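Local coordinates for 3-phosphoshikimate 1-carboxyvinyltransferase (Streptomyces sviceus, PDB 7M0O), which probably transfers the enolpyruvyl group of phosphoenolpyruvate to the 5-hydroxyl of shikimate 3-phosphate, the sixth of seven steps to chorismate, at residues A[96-101]-A[132-137]; A[75-80]-A[101-106]; A[109-114]-A[154-159]; A[44-49]-A[64-69]. All coordinates share one frame; numbering follows the deposited sequence.

Contact 1. Residues A[96-101]-A[132-137]; sequences YRFDAS and HPLTVR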
loop_
_atom_site.group_PDB
_atom_site.type_symbol
_atom_site.label_atom_id
_atom_site.label_comp_id
_atom_site.label_asym_id
_atom_site.label_seq_id
_atom_site.Cartn_x
_atom_site.Cartn_y
_atom_site.Cartn_z
ATOM N N TYR A 96 -10.247 -10.156 25.765
ATOM C CA TYR A 96 -8.977 -9.804 25.123
ATOM C C TYR A 96 -8.571 -8.384 25.492
ATOM O O TYR A 96 -9.281 -7.423 25.174
ATOM C CB TYR A 96 -9.091 -9.974 23.603
ATOM C CG TYR A 96 -9.622 -11.348 23.251
ATOM C CD1 TYR A 96 -8.845 -12.477 23.469
ATOM C CD2 TYR A 96 -10.924 -11.528 22.764
ATOM C CE1 TYR A 96 -9.315 -13.745 23.176
ATOM C CE2 TYR A 96 -11.391 -12.789 22.459
ATOM C CZ TYR A 96 -10.586 -13.895 22.678
ATOM O OH TYR A 96 -11.045 -15.161 22.390
ATOM N N ARG A 97 -7.412 -8.261 26.141
ATOM C CA ARG A 97 -6.893 -6.979 26.615
ATOM C C ARG A 97 -5.771 -6.530 25.680
ATOM O O ARG A 97 -4.707 -7.156 25.633
ATOM C CB ARG A 97 -6.401 -7.099 28.057
ATOM C CG ARG A 97 -7.505 -7.414 29.051
ATOM C CD ARG A 97 -6.956 -7.740 30.433
ATOM N NE ARG A 97 -6.205 -8.990 30.419
ATOM C CZ ARG A 97 -6.749 -10.191 30.581
ATOM N NH1 ARG A 97 -8.059 -10.309 30.779
ATOM N NH2 ARG A 97 -5.983 -11.276 30.543
ATOM N N PHE A 98 -6.011 -5.449 24.938
ATOM C CA PHE A 98 -5.051 -4.933 23.970
ATOM C C PHE A 98 -4.293 -3.738 24.535
ATOM O O PHE A 98 -4.827 -2.943 25.314
ATOM C CB PHE A 98 -5.765 -4.523 22.677
ATOM C CG PHE A 98 -6.310 -5.687 21.895
ATOM C CD1 PHE A 98 -7.611 -6.130 22.080
ATOM C CD2 PHE A 98 -5.519 -6.329 20.951
ATOM C CE1 PHE A 98 -8.108 -7.211 21.353
ATOM C CE2 PHE A 98 -6.018 -7.406 20.220
ATOM C CZ PHE A 98 -7.317 -7.845 20.430
ATOM N N ASP A 99 -3.030 -3.624 24.139
ATOM C CA ASP A 99 -2.232 -2.451 24.453
ATOM C C ASP A 99 -1.260 -2.228 23.301
ATOM O O ASP A 99 -1.077 -3.089 22.439
ATOM C CB ASP A 99 -1.495 -2.605 25.800
ATOM C CG ASP A 99 -1.115 -1.276 26.401
ATOM O OD1 ASP A 99 -1.503 -0.232 25.822
ATOM O OD2 ASP A 99 -0.414 -1.276 27.442
ATOM N N ALA A 100 -0.641 -1.055 23.279
ATOM C CA ALA A 100 0.334 -0.749 22.243
ATOM C C ALA A 100 1.528 -0.058 22.892
ATOM O O ALA A 100 1.550 0.180 24.094
ATOM C CB ALA A 100 -0.309 0.098 21.139
ATOM N N SER A 101 2.537 0.238 22.090
ATOM C CA SER A 101 3.685 0.962 22.599
ATOM C C SER A 101 3.250 2.359 23.045
ATOM O O SER A 101 2.214 2.871 22.602
ATOM C CB SER A 101 4.753 1.052 21.512
ATOM O OG SER A 101 4.347 1.951 20.504
ATOM N N HIS A 132 -5.830 2.767 22.553
ATOM C CA HIS A 132 -5.271 1.712 23.388
ATOM C C HIS A 132 -4.726 2.309 24.691
ATOM O O HIS A 132 -4.255 3.447 24.712
ATOM C CB HIS A 132 -4.151 0.981 22.644
ATOM C CG HIS A 132 -4.652 0.080 21.558
ATOM N ND1 HIS A 132 -5.104 -1.198 21.811
ATOM C CD2 HIS A 132 -4.813 0.281 20.227
ATOM C CE1 HIS A 132 -5.507 -1.752 20.679
ATOM N NE2 HIS A 132 -5.342 -0.876 19.704
ATOM N N PRO A 133 -4.765 1.555 25.801
ATOM C CA PRO A 133 -5.243 0.175 25.927
ATOM C C PRO A 133 -6.769 0.076 25.862
ATOM O O PRO A 133 -7.485 1.009 26.233
ATOM C CB PRO A 133 -4.707 -0.254 27.305
ATOM C CG PRO A 133 -4.543 1.018 28.054
ATOM C CD PRO A 133 -4.134 2.041 27.042
ATOM N N LEU A 134 -7.255 -1.054 25.357
ATOM C CA LEU A 134 -8.690 -1.297 25.303
ATOM C C LEU A 134 -8.952 -2.778 25.496
ATOM O O LEU A 134 -8.101 -3.626 25.198
ATOM C CB LEU A 134 -9.293 -0.811 23.985
ATOM C CG LEU A 134 -8.684 -1.381 22.704
ATOM C CD1 LEU A 134 -9.438 -2.657 22.285
ATOM C CD2 LEU A 134 -8.724 -0.353 21.596
ATOM N N THR A 135 -10.150 -3.090 25.965
ATOM C CA THR A 135 -10.505 -4.454 26.326
ATOM C C THR A 135 -11.767 -4.861 25.576
ATOM O O THR A 135 -12.765 -4.138 25.617
ATOM C CB THR A 135 -10.695 -4.551 27.842
ATOM O OG1 THR A 135 -9.447 -4.237 28.478
ATOM C CG2 THR A 135 -11.140 -5.954 28.258
ATOM N N VAL A 136 -11.714 -6.004 24.887
ATOM C CA VAL A 136 -12.866 -6.562 24.176
ATOM C C VAL A 136 -13.350 -7.813 24.896
ATOM O O VAL A 136 -12.646 -8.833 24.935
ATOM C CB VAL A 136 -12.543 -6.905 22.714
ATOM C CG1 VAL A 136 -13.811 -7.437 22.007
ATOM C CG2 VAL A 136 -11.937 -5.713 21.974
ATOM N N ARG A 137 -14.574 -7.755 25.419
ATOM C CA ARG A 137 -15.285 -8.935 25.916
ATOM C C ARG A 137 -16.155 -9.442 24.774
ATOM O O ARG A 137 -17.318 -9.059 24.631
ATOM C CB ARG A 137 -16.095 -8.586 27.155
ATOM C CG ARG A 137 -15.210 -8.180 28.347
ATOM C CD ARG A 137 -15.964 -7.355 29.399
ATOM N NE ARG A 137 -15.234 -7.231 30.665
ATOM C CZ ARG A 137 -14.317 -6.301 30.936
ATOM N NH1 ARG A 137 -13.999 -5.390 30.030
ATOM N NH2 ARG A 137 -13.717 -6.278 32.124
HETATM O O HOH W 1 -6.533 -3.398 27.857
#
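Phe98 and Leu134 face each other as a hydrogen-bonded pair of two antiparallel strands, 96-99 and 134-137, and show how alternation sorts side chains onto the two faces of a sheet. Tyr96, Phe98, Leu134 and Val136 share one face; Arg97 and Thr135 lie side by side on the other. Phe98 is the hub. Its CD1 meets Leu134 CD1 at 3.9 Å and its CE1 reaches Val136 CG2 at 4.2 Å, both methyls approaching the ring obliquely. Farther along, His132 turns its ring edge to the root of the same side chain, with CE1 only 3.4 Å from Phe98 CB, while its NE2 bonds to Ala82 O of helix 79-90. Leu134 CD2 lies over one face of that imidazole, 3.6 Å above the plane and toward the rim, so the leucine splits its two methyls between two rings. An alanine in place of Phe98 would probably leave a gap beside Leu134 CD1, Val136 CG2 and helix 79-90.

The backbone frame is regular: Phe98 N gives its hydrogen to Leu134 O at 2.8 Å, and Tyr96 and Val136 bond in both directions. On the polar face, a water donates to both Phe98 O and Thr135 OG1, while Glu126 also bonds to that hydroxyl. Beyond a cis peptide, Pro133 CB rests 3.5 Å from Asp99 OD1, whose carboxylate forms a salt bridge with Arg105.

Strand 95-99 is flanked by 134-139 and by 70-74, where Asp72 and Glu70 take the guanidinium of Arg97, and helix 79-90 packs Leu85, Pro86 and Ala89 against Phe98.

Contact 2. Residues A[75-80]-A[101-106]; sequences CRDGAT and SPQMRR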
loop_
_atom_site.group_PDB
_atom_site.type_symbol
_atom_site.label_atom_id
_atom_site.label_comp_id
_atom_site.label_asym_id
_atom_site.label_seq_id
_atom_site.Cartn_x
_atom_site.Cartn_y
_atom_site.Cartn_z
ATOM N N CYS A 75 0.386 -4.832 20.804
ATOM C CA CYS A 75 0.330 -4.468 19.393
ATOM C C CYS A 75 1.586 -3.746 18.904
ATOM O O CYS A 75 1.682 -3.433 17.710
ATOM C CB CYS A 75 -0.914 -3.607 19.140
ATOM S SG CYS A 75 -2.450 -4.523 19.436
ATOM N N ARG A 76 2.559 -3.512 19.785
ATOM C CA ARG A 76 3.866 -2.922 19.443
ATOM C C ARG A 76 3.620 -1.554 18.793
ATOM O O ARG A 76 2.817 -0.763 19.304
ATOM C CB ARG A 76 4.676 -3.919 18.600
ATOM C CG ARG A 76 4.660 -5.363 19.119
ATOM C CD ARG A 76 5.938 -6.134 18.775
ATOM N NE ARG A 76 6.436 -5.826 17.438
ATOM C CZ ARG A 76 7.235 -6.627 16.735
ATOM N NH1 ARG A 76 7.622 -7.799 17.235
ATOM N NH2 ARG A 76 7.642 -6.260 15.529
ATOM N N ASP A 77 4.296 -1.232 17.689
ATOM C CA ASP A 77 4.206 0.055 17.011
ATOM C C ASP A 77 3.372 -0.018 15.741
ATOM O O ASP A 77 3.388 0.926 14.945
ATOM C CB ASP A 77 5.612 0.554 16.642
ATOM C CG ASP A 77 6.541 0.678 17.846
ATOM O OD1 ASP A 77 6.213 1.426 18.783
ATOM O OD2 ASP A 77 7.608 0.033 17.843
ATOM N N GLY A 78 2.671 -1.126 15.512
ATOM C CA GLY A 78 2.090 -1.364 14.207
ATOM C C GLY A 78 0.642 -0.935 14.109
ATOM O O GLY A 78 -0.200 -1.411 14.872
ATOM N N ALA A 79 0.344 -0.029 13.178
ATOM C CA ALA A 79 -1.014 0.492 13.068
ATOM C C ALA A 79 -1.987 -0.588 12.615
ATOM O O ALA A 79 -3.120 -0.659 13.114
ATOM C CB ALA A 79 -1.050 1.679 12.110
ATOM N N THR A 80 -1.570 -1.434 11.670
ATOM C CA THR A 80 -2.442 -2.509 11.204
ATOM C C THR A 80 -2.776 -3.471 12.339
ATOM O O THR A 80 -3.937 -3.856 12.528
ATOM C CB THR A 80 -1.776 -3.268 10.050
ATOM O OG1 THR A 80 -1.804 -2.470 8.863
ATOM C CG2 THR A 80 -2.514 -4.575 9.800
ATOM N N SER A 101 2.537 0.238 22.090
ATOM C CA SER A 101 3.685 0.962 22.599
ATOM C C SER A 101 3.250 2.359 23.045
ATOM O O SER A 101 2.214 2.871 22.602
ATOM C CB SER A 101 4.753 1.052 21.512
ATOM O OG SER A 101 4.347 1.951 20.504
ATOM N N PRO A 102 4.006 2.990 23.936
ATOM C CA PRO A 102 3.624 4.347 24.375
ATOM C C PRO A 102 3.433 5.311 23.215
ATOM O O PRO A 102 2.558 6.186 23.261
ATOM C CB PRO A 102 4.792 4.741 25.290
ATOM C CG PRO A 102 5.303 3.398 25.824
ATOM C CD PRO A 102 5.160 2.449 24.682
ATOM N N GLN A 103 4.195 5.130 22.135
ATOM C CA GLN A 103 4.034 5.996 20.974
ATOM C C GLN A 103 2.775 5.646 20.178
ATOM O O GLN A 103 2.062 6.551 19.714
ATOM C CB GLN A 103 5.301 5.932 20.103
ATOM C CG GLN A 103 5.835 4.525 19.817
ATOM C CD GLN A 103 6.960 4.057 20.761
ATOM O OE1 GLN A 103 6.898 4.225 21.986
ATOM N NE2 GLN A 103 7.986 3.438 20.178
ATOM N N MET A 104 2.457 4.358 20.041
ATOM C CA MET A 104 1.274 3.954 19.282
ATOM C C MET A 104 -0.023 4.170 20.059
ATOM O O MET A 104 -1.080 4.328 19.440
ATOM C CB MET A 104 1.401 2.483 18.849
ATOM C CG MET A 104 0.191 1.925 18.072
ATOM S SD MET A 104 0.041 2.498 16.358
ATOM C CE MET A 104 -1.741 2.598 16.180
ATOM N N ARG A 105 0.022 4.187 21.400
ATOM C CA ARG A 105 -1.148 4.590 22.179
ATOM C C ARG A 105 -1.646 5.960 21.753
ATOM O O ARG A 105 -2.840 6.243 21.851
ATOM C CB ARG A 105 -0.838 4.597 23.683
ATOM C CG ARG A 105 -0.646 3.226 24.347
ATOM C CD ARG A 105 -0.396 3.381 25.841
ATOM N NE ARG A 105 -0.008 2.134 26.493
ATOM C CZ ARG A 105 1.108 1.966 27.197
ATOM N NH1 ARG A 105 1.951 2.974 27.347
ATOM N NH2 ARG A 105 1.368 0.785 27.752
ATOM N N ARG A 106 -0.752 6.820 21.267
ATOM C CA ARG A 106 -1.142 8.170 20.895
ATOM C C ARG A 106 -1.936 8.228 19.591
ATOM O O ARG A 106 -2.434 9.304 19.247
ATOM C CB ARG A 106 0.114 9.042 20.803
ATOM C CG ARG A 106 0.835 9.215 22.145
ATOM C CD ARG A 106 1.919 10.303 22.047
ATOM N NE ARG A 106 3.212 9.771 21.613
ATOM C CZ ARG A 106 4.386 10.167 22.097
ATOM N NH1 ARG A 106 4.433 11.111 23.033
ATOM N NH2 ARG A 106 5.515 9.625 21.642
#
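Ser101 is the N-cap of the short, weakly bonded helix 102-105, and it meets Arg76 and Asp77 in a type II' beta turn running from Cys75 to Gly78; the pairing illustrates how a capping serine can tie a helix start to a neighbouring turn.

Hydrogen bonds come first. The Ser101 hydroxyl works in both directions: OG accepts from Met104 N at 3.1 Å, the capping bond, and gives its own proton to Asp77 OD1 at 2.6 Å. That carboxylate oxygen is met on its anti side, 28° out of the carboxylate plane. With OG set between backbone N and carbonyl carbon (chi1 72°), it can serve both partners. Main chain adds the second bond across the contact, Ser101 N to Arg76 O at 3.0 Å, the donor standing above the carbonyl plane. Arg76 itself turns its side chain away, to a salt bridge with Glu41.

Packing of Met104 is the other kind. Its side chain leaves the helix with CG anti to the backbone N and then bends, bringing the thioether alongside Asp77 and Gly78 toward the start of helix 79-90. Met104 CB touches a carbonyl, 3.6 Å from Arg76 O; the apolar pair is at the chain's end, where Met104 CE lies 4.2 Å from Ala79 CB.

Contact 3. Residues A[109-114]-A[154-159]; sequences LLPLSR and SQYLTA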
loop_
_atom_site.group_PDB
_atom_site.type_symbol
_atom_site.label_atom_id
_atom_site.label_comp_id
_atom_site.label_asym_id
_atom_site.label_seq_id
_atom_site.Cartn_x
_atom_site.Cartn_y
_atom_site.Cartn_z
ATOM N N LEU A 109 -8.225 5.160 17.323
ATOM C CA LEU A 109 -8.981 4.458 16.288
ATOM C C LEU A 109 -10.479 4.612 16.532
ATOM O O LEU A 109 -11.258 3.669 16.348
ATOM C CB LEU A 109 -8.589 2.981 16.234
ATOM C CG LEU A 109 -8.734 2.213 17.562
ATOM C CD1 LEU A 109 -9.331 0.828 17.331
ATOM C CD2 LEU A 109 -7.393 2.075 18.270
ATOM N N LEU A 110 -10.906 5.815 16.929
ATOM C CA LEU A 110 -12.284 5.994 17.388
ATOM C C LEU A 110 -13.353 5.656 16.347
ATOM O O LEU A 110 -14.367 5.047 16.731
ATOM C CB LEU A 110 -12.480 7.428 17.903
ATOM C CG LEU A 110 -13.833 7.646 18.595
ATOM C CD1 LEU A 110 -14.055 6.638 19.747
ATOM C CD2 LEU A 110 -13.922 9.073 19.090
ATOM N N PRO A 111 -13.221 6.001 15.061
ATOM C CA PRO A 111 -14.272 5.574 14.116
ATOM C C PRO A 111 -14.497 4.074 14.116
ATOM O O PRO A 111 -15.647 3.620 14.012
ATOM C CB PRO A 111 -13.749 6.073 12.762
ATOM C CG PRO A 111 -12.888 7.247 13.114
ATOM C CD PRO A 111 -12.231 6.888 14.411
ATOM N N LEU A 112 -13.424 3.291 14.239
ATOM C CA LEU A 112 -13.563 1.839 14.254
ATOM C C LEU A 112 -14.176 1.357 15.565
ATOM O O LEU A 112 -15.071 0.502 15.562
ATOM C CB LEU A 112 -12.203 1.184 14.036
ATOM C CG LEU A 112 -12.219 -0.339 14.083
ATOM C CD1 LEU A 112 -13.185 -0.930 13.049
ATOM C CD2 LEU A 112 -10.793 -0.834 13.864
ATOM N N SER A 113 -13.715 1.892 16.697
ATOM C CA SER A 113 -14.252 1.396 17.963
ATOM C C SER A 113 -15.681 1.876 18.185
ATOM O O SER A 113 -16.462 1.191 18.859
ATOM C CB SER A 113 -13.343 1.796 19.124
ATOM O OG SER A 113 -13.517 3.158 19.455
ATOM N N ARG A 114 -16.042 3.038 17.631
ATOM C CA ARG A 114 -17.431 3.481 17.701
ATOM C C ARG A 114 -18.331 2.581 16.867
ATOM O O ARG A 114 -19.443 2.238 17.291
ATOM C CB ARG A 114 -17.536 4.938 17.246
ATOM C CG ARG A 114 -18.953 5.466 17.085
ATOM C CD ARG A 114 -19.104 6.111 15.719
ATOM N NE ARG A 114 -18.669 5.181 14.682
ATOM C CZ ARG A 114 -17.992 5.517 13.590
ATOM N NH1 ARG A 114 -17.663 6.775 13.351
ATOM N NH2 ARG A 114 -17.659 4.579 12.735
ATOM N N SER A 154 -8.283 5.293 5.673
ATOM C CA SER A 154 -8.950 4.249 4.909
ATOM C C SER A 154 -9.007 2.918 5.645
ATOM O O SER A 154 -9.788 2.042 5.250
ATOM C CB SER A 154 -8.247 4.070 3.559
ATOM O OG SER A 154 -6.839 4.057 3.717
ATOM N N GLN A 155 -8.199 2.738 6.697
ATOM C CA GLN A 155 -8.127 1.440 7.359
ATOM C C GLN A 155 -9.390 1.103 8.143
ATOM O O GLN A 155 -9.631 -0.079 8.397
ATOM C CB GLN A 155 -6.908 1.377 8.284
ATOM C CG GLN A 155 -5.686 0.737 7.630
ATOM C CD GLN A 155 -4.496 0.635 8.566
ATOM O OE1 GLN A 155 -4.501 -0.150 9.507
ATOM N NE2 GLN A 155 -3.467 1.440 8.311
ATOM N N TYR A 156 -10.193 2.105 8.535
ATOM C CA TYR A 156 -11.385 1.825 9.338
ATOM C C TYR A 156 -12.492 1.218 8.492
ATOM O O TYR A 156 -13.134 0.248 8.910
ATOM C CB TYR A 156 -11.893 3.100 10.025
ATOM C CG TYR A 156 -10.859 3.769 10.908
ATOM C CD1 TYR A 156 -9.982 3.016 11.672
ATOM C CD2 TYR A 156 -10.741 5.152 10.943
ATOM C CE1 TYR A 156 -9.019 3.618 12.466
ATOM C CE2 TYR A 156 -9.781 5.771 11.743
ATOM C CZ TYR A 156 -8.923 4.991 12.497
ATOM O OH TYR A 156 -7.965 5.585 13.282
ATOM N N LEU A 157 -12.745 1.776 7.306
ATOM C CA LEU A 157 -13.716 1.151 6.418
ATOM C C LEU A 157 -13.266 -0.253 6.034
ATOM O O LEU A 157 -14.076 -1.194 6.017
ATOM C CB LEU A 157 -13.935 2.026 5.177
ATOM C CG LEU A 157 -14.833 1.375 4.123
ATOM C CD1 LEU A 157 -16.212 1.018 4.703
ATOM C CD2 LEU A 157 -14.978 2.266 2.890
ATOM N N THR A 158 -11.971 -0.425 5.765
ATOM C CA THR A 158 -11.491 -1.728 5.319
ATOM C C THR A 158 -11.598 -2.774 6.426
ATOM O O THR A 158 -11.971 -3.926 6.163
ATOM C CB THR A 158 -10.058 -1.572 4.796
ATOM O OG1 THR A 158 -10.118 -1.051 3.462
ATOM C CG2 THR A 158 -9.298 -2.883 4.810
ATOM N N ALA A 159 -11.336 -2.380 7.675
ATOM C CA ALA A 159 -11.561 -3.279 8.807
ATOM C C ALA A 159 -13.026 -3.731 8.899
ATOM O O ALA A 159 -13.296 -4.922 9.114
ATOM C CB ALA A 159 -11.127 -2.597 10.110
#
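Two helices of one alpha/beta domain of the EPSP synthase fold, 110-118 and 155-163, lie side by side here, and Tyr156 of the second packs against Leu109 at the N-cap and Pro111 and Leu112 of the first. Their short segments run in nearly the same direction, 26° apart, with axes 9.2 Å from each other. The contact exemplifies helix packing through one large aromatic: no hydrogen bond joins the two segments.

Tyr156 holds CG anti to its carbonyl carbon (chi1 -57°), which sends the ring across the gap. Three residues then divide it. Pro111 meets the ring obliquely, its CB 3.6 Å from Tyr156 CD2 while its CG and CD pack near CE2. Leu112 CB comes to 3.7 Å from Tyr156 CD1, and Leu112 N stands over one ring face, displaced toward the rim. At the phenol end Leu109 CB lies 3.8 Å from Tyr156 CE1. The hydroxyl itself makes a weak hydrogen bond to Pro108 O, just ahead of helix 110-118. A valine here would probably open a gap between the two helices, leaving Pro111 and Leu109 without the ring and Pro108 O without that weak bond.

The setting is close to the substrate site: Ser153, Ser154 and Gln155, at the head of helix 155-163, are predicted to bind shikimate 3-phosphate. Tyr156 follows them in the chain, its side chain near that of Ser153, and also touches Arg83 of helix 79-90. One turn farther along, packing thins to a single small side chain, where Leu112 CD1 meets Ala159 CB at 4.0 Å.

Contact 4. Residues A[44-49]-A[64-69]; sequences VRLGYR and QGPAVA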
loop_
_atom_site.group_PDB
_atom_site.type_symbol
_atom_site.label_atom_id
_atom_site.label_comp_id
_atom_site.label_asym_id
_atom_site.label_seq_id
_atom_site.Cartn_x
_atom_site.Cartn_y
_atom_site.Cartn_z
ATOM N N VAL A 44 -0.405 -15.566 17.170
ATOM C CA VAL A 44 0.017 -16.735 17.926
ATOM C C VAL A 44 -0.444 -16.625 19.371
ATOM O O VAL A 44 -0.903 -17.607 19.960
ATOM C CB VAL A 44 1.541 -16.923 17.811
ATOM C CG1 VAL A 44 1.997 -17.998 18.773
ATOM C CG2 VAL A 44 1.895 -17.301 16.378
ATOM N N ARG A 45 -0.375 -15.421 19.948
ATOM C CA ARG A 45 -0.845 -15.224 21.314
ATOM C C ARG A 45 -2.334 -15.520 21.439
ATOM O O ARG A 45 -2.788 -16.045 22.468
ATOM C CB ARG A 45 -0.530 -13.797 21.770
ATOM C CG ARG A 45 -0.687 -13.597 23.255
ATOM C CD ARG A 45 0.307 -12.585 23.775
ATOM N NE ARG A 45 1.687 -13.051 23.709
ATOM C CZ ARG A 45 2.325 -13.646 24.712
ATOM N NH1 ARG A 45 1.703 -13.862 25.868
ATOM N NH2 ARG A 45 3.587 -14.029 24.556
ATOM N N LEU A 46 -3.103 -15.212 20.398
ATOM C CA LEU A 46 -4.540 -15.478 20.380
ATOM C C LEU A 46 -4.869 -16.932 20.077
ATOM O O LEU A 46 -6.050 -17.293 20.063
ATOM C CB LEU A 46 -5.229 -14.552 19.366
ATOM C CG LEU A 46 -5.311 -13.060 19.754
ATOM C CD1 LEU A 46 -5.719 -12.191 18.566
ATOM C CD2 LEU A 46 -6.246 -12.830 20.959
ATOM N N GLY A 47 -3.868 -17.775 19.834
ATOM C CA GLY A 47 -4.107 -19.184 19.613
ATOM C C GLY A 47 -4.244 -19.612 18.173
ATOM O O GLY A 47 -4.727 -20.723 17.920
ATOM N N TYR A 48 -3.870 -18.766 17.222
ATOM C CA TYR A 48 -3.795 -19.183 15.833
ATOM C C TYR A 48 -2.456 -19.861 15.557
ATOM O O TYR A 48 -1.432 -19.530 16.156
ATOM C CB TYR A 48 -3.953 -17.984 14.889
ATOM C CG TYR A 48 -5.269 -17.220 14.944
ATOM C CD1 TYR A 48 -5.572 -16.383 16.012
ATOM C CD2 TYR A 48 -6.168 -17.277 13.889
ATOM C CE1 TYR A 48 -6.753 -15.654 16.056
ATOM C CE2 TYR A 48 -7.361 -16.554 13.919
ATOM C CZ TYR A 48 -7.646 -15.742 15.010
ATOM O OH TYR A 48 -8.810 -15.004 15.066
ATOM N N ARG A 49 -2.477 -20.821 14.638
ATOM C CA ARG A 49 -1.264 -21.496 14.193
ATOM C C ARG A 49 -0.698 -20.739 13.002
ATOM O O ARG A 49 -1.364 -20.626 11.969
ATOM C CB ARG A 49 -1.555 -22.938 13.795
ATOM C CG ARG A 49 -2.083 -23.818 14.917
ATOM C CD ARG A 49 -2.164 -25.260 14.439
ATOM N NE ARG A 49 -0.874 -25.724 13.912
ATOM C CZ ARG A 49 -0.621 -25.974 12.624
ATOM N NH1 ARG A 49 -1.566 -25.810 11.708
ATOM N NH2 ARG A 49 0.583 -26.400 12.250
ATOM N N GLN A 64 -14.361 -18.822 13.786
ATOM C CA GLN A 64 -15.016 -18.290 14.978
ATOM C C GLN A 64 -14.048 -17.537 15.891
ATOM O O GLN A 64 -14.352 -17.322 17.063
ATOM C CB GLN A 64 -15.728 -19.396 15.765
ATOM C CG GLN A 64 -16.985 -19.956 15.096
ATOM C CD GLN A 64 -17.977 -18.895 14.704
ATOM O OE1 GLN A 64 -18.299 -17.991 15.485
ATOM N NE2 GLN A 64 -18.472 -18.992 13.479
ATOM N N GLY A 65 -12.890 -17.123 15.378
ATOM C CA GLY A 65 -12.045 -16.210 16.115
ATOM C C GLY A 65 -10.990 -16.878 16.973
ATOM O O GLY A 65 -10.718 -18.070 16.847
ATOM N N PRO A 66 -10.360 -16.096 17.854
ATOM C CA PRO A 66 -9.238 -16.608 18.650
ATOM C C PRO A 66 -9.576 -17.885 19.409
ATOM O O PRO A 66 -10.682 -18.049 19.925
ATOM C CB PRO A 66 -8.941 -15.456 19.613
ATOM C CG PRO A 66 -9.354 -14.226 18.838
ATOM C CD PRO A 66 -10.605 -14.663 18.097
ATOM N N ALA A 67 -8.588 -18.779 19.499
ATOM C CA ALA A 67 -8.779 -20.035 20.218
ATOM C C ALA A 67 -8.871 -19.805 21.723
ATOM O O ALA A 67 -9.764 -20.344 22.392
ATOM C CB ALA A 67 -7.644 -21.006 19.889
ATOM N N VAL A 68 -7.960 -18.997 22.278
ATOM C CA VAL A 68 -7.884 -18.840 23.727
ATOM C C VAL A 68 -9.123 -18.122 24.254
ATOM O O VAL A 68 -9.769 -17.338 23.552
ATOM C CB VAL A 68 -6.605 -18.088 24.134
ATOM C CG1 VAL A 68 -5.371 -18.871 23.703
ATOM C CG2 VAL A 68 -6.579 -16.688 23.535
ATOM N N ALA A 69 -9.459 -18.394 25.515
ATOM C CA ALA A 69 -10.596 -17.742 26.144
ATOM C C ALA A 69 -10.249 -16.369 26.708
ATOM O O ALA A 69 -11.149 -15.558 26.921
ATOM C CB ALA A 69 -11.159 -18.630 27.256
#
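Leu46 and Gly47 close helix 34-45 with a Schellman motif, and the loop 64-69 that leads into strand 70-74 folds over this helix end. The contact is an instructive case of a helix terminus with one close-packed flank and one flank turned to solvent.

The buried flank belongs to Leu46, Tyr48 and Pro66. Leu46 and Pro66 lie alongside each other, pointing the same way, CB to CB at 3.8 Å, with the leucine's CD2 resting near the proline's CB and CG. Tyr48 comes to the CD end of the proline ring: its CE1 lies 3.7 Å from Pro66 CA, and its OH stands 3.5 Å from Pro66 CD. In its own ring plane, at the edge, the tyrosine also meets Leu46 CB. Beyond these side chains, Tyr96 of strand 95-99 touches both Leu46 and Pro66 and completes the packing from the sheet.

Gly47 marks the boundary. Its positive phi of 94° belongs to the helix-ending turn, and any beta carbon there would fall 2.7 Å from Ala67 CB, so the absence of a side chain lets the loop come this near.

Toward solvent the contact is looser. Ala67 is exposed and Val68 partly so; Arg45 swings its side chain away from the loop, and its carbonyl O lies 4.0 Å from Val68 CG2. What holds this edge is a single acceptor, gripped twice but weakly: Leu46 O receives the bent bond from Ala67 N at 3.0 Å and the long, nearly straight one from Val68 N at 3.4 Å.

Contact 1 touches each of the other three. It shares Ser101 with contact 2, which it also meets through the salt bridge from Asp99 OD2 to Arg105 NH2 (2.7 Å); it reaches contact 4 where Tyr96 OH lies 2.8 Å from Val68 O, and contact 3 where His132 packs on Leu109. Contacts 2 and 3 approach the predicted substrate site: Gln155 of contact 3 packs on Thr80 of contact 2, and the side chains of Met104 and Arg107, a predicted phosphoenolpyruvate-binding residue, are about 4 Å apart. Contact 4 lies away from that site, its nearest atoms about 13 Å from contact 3.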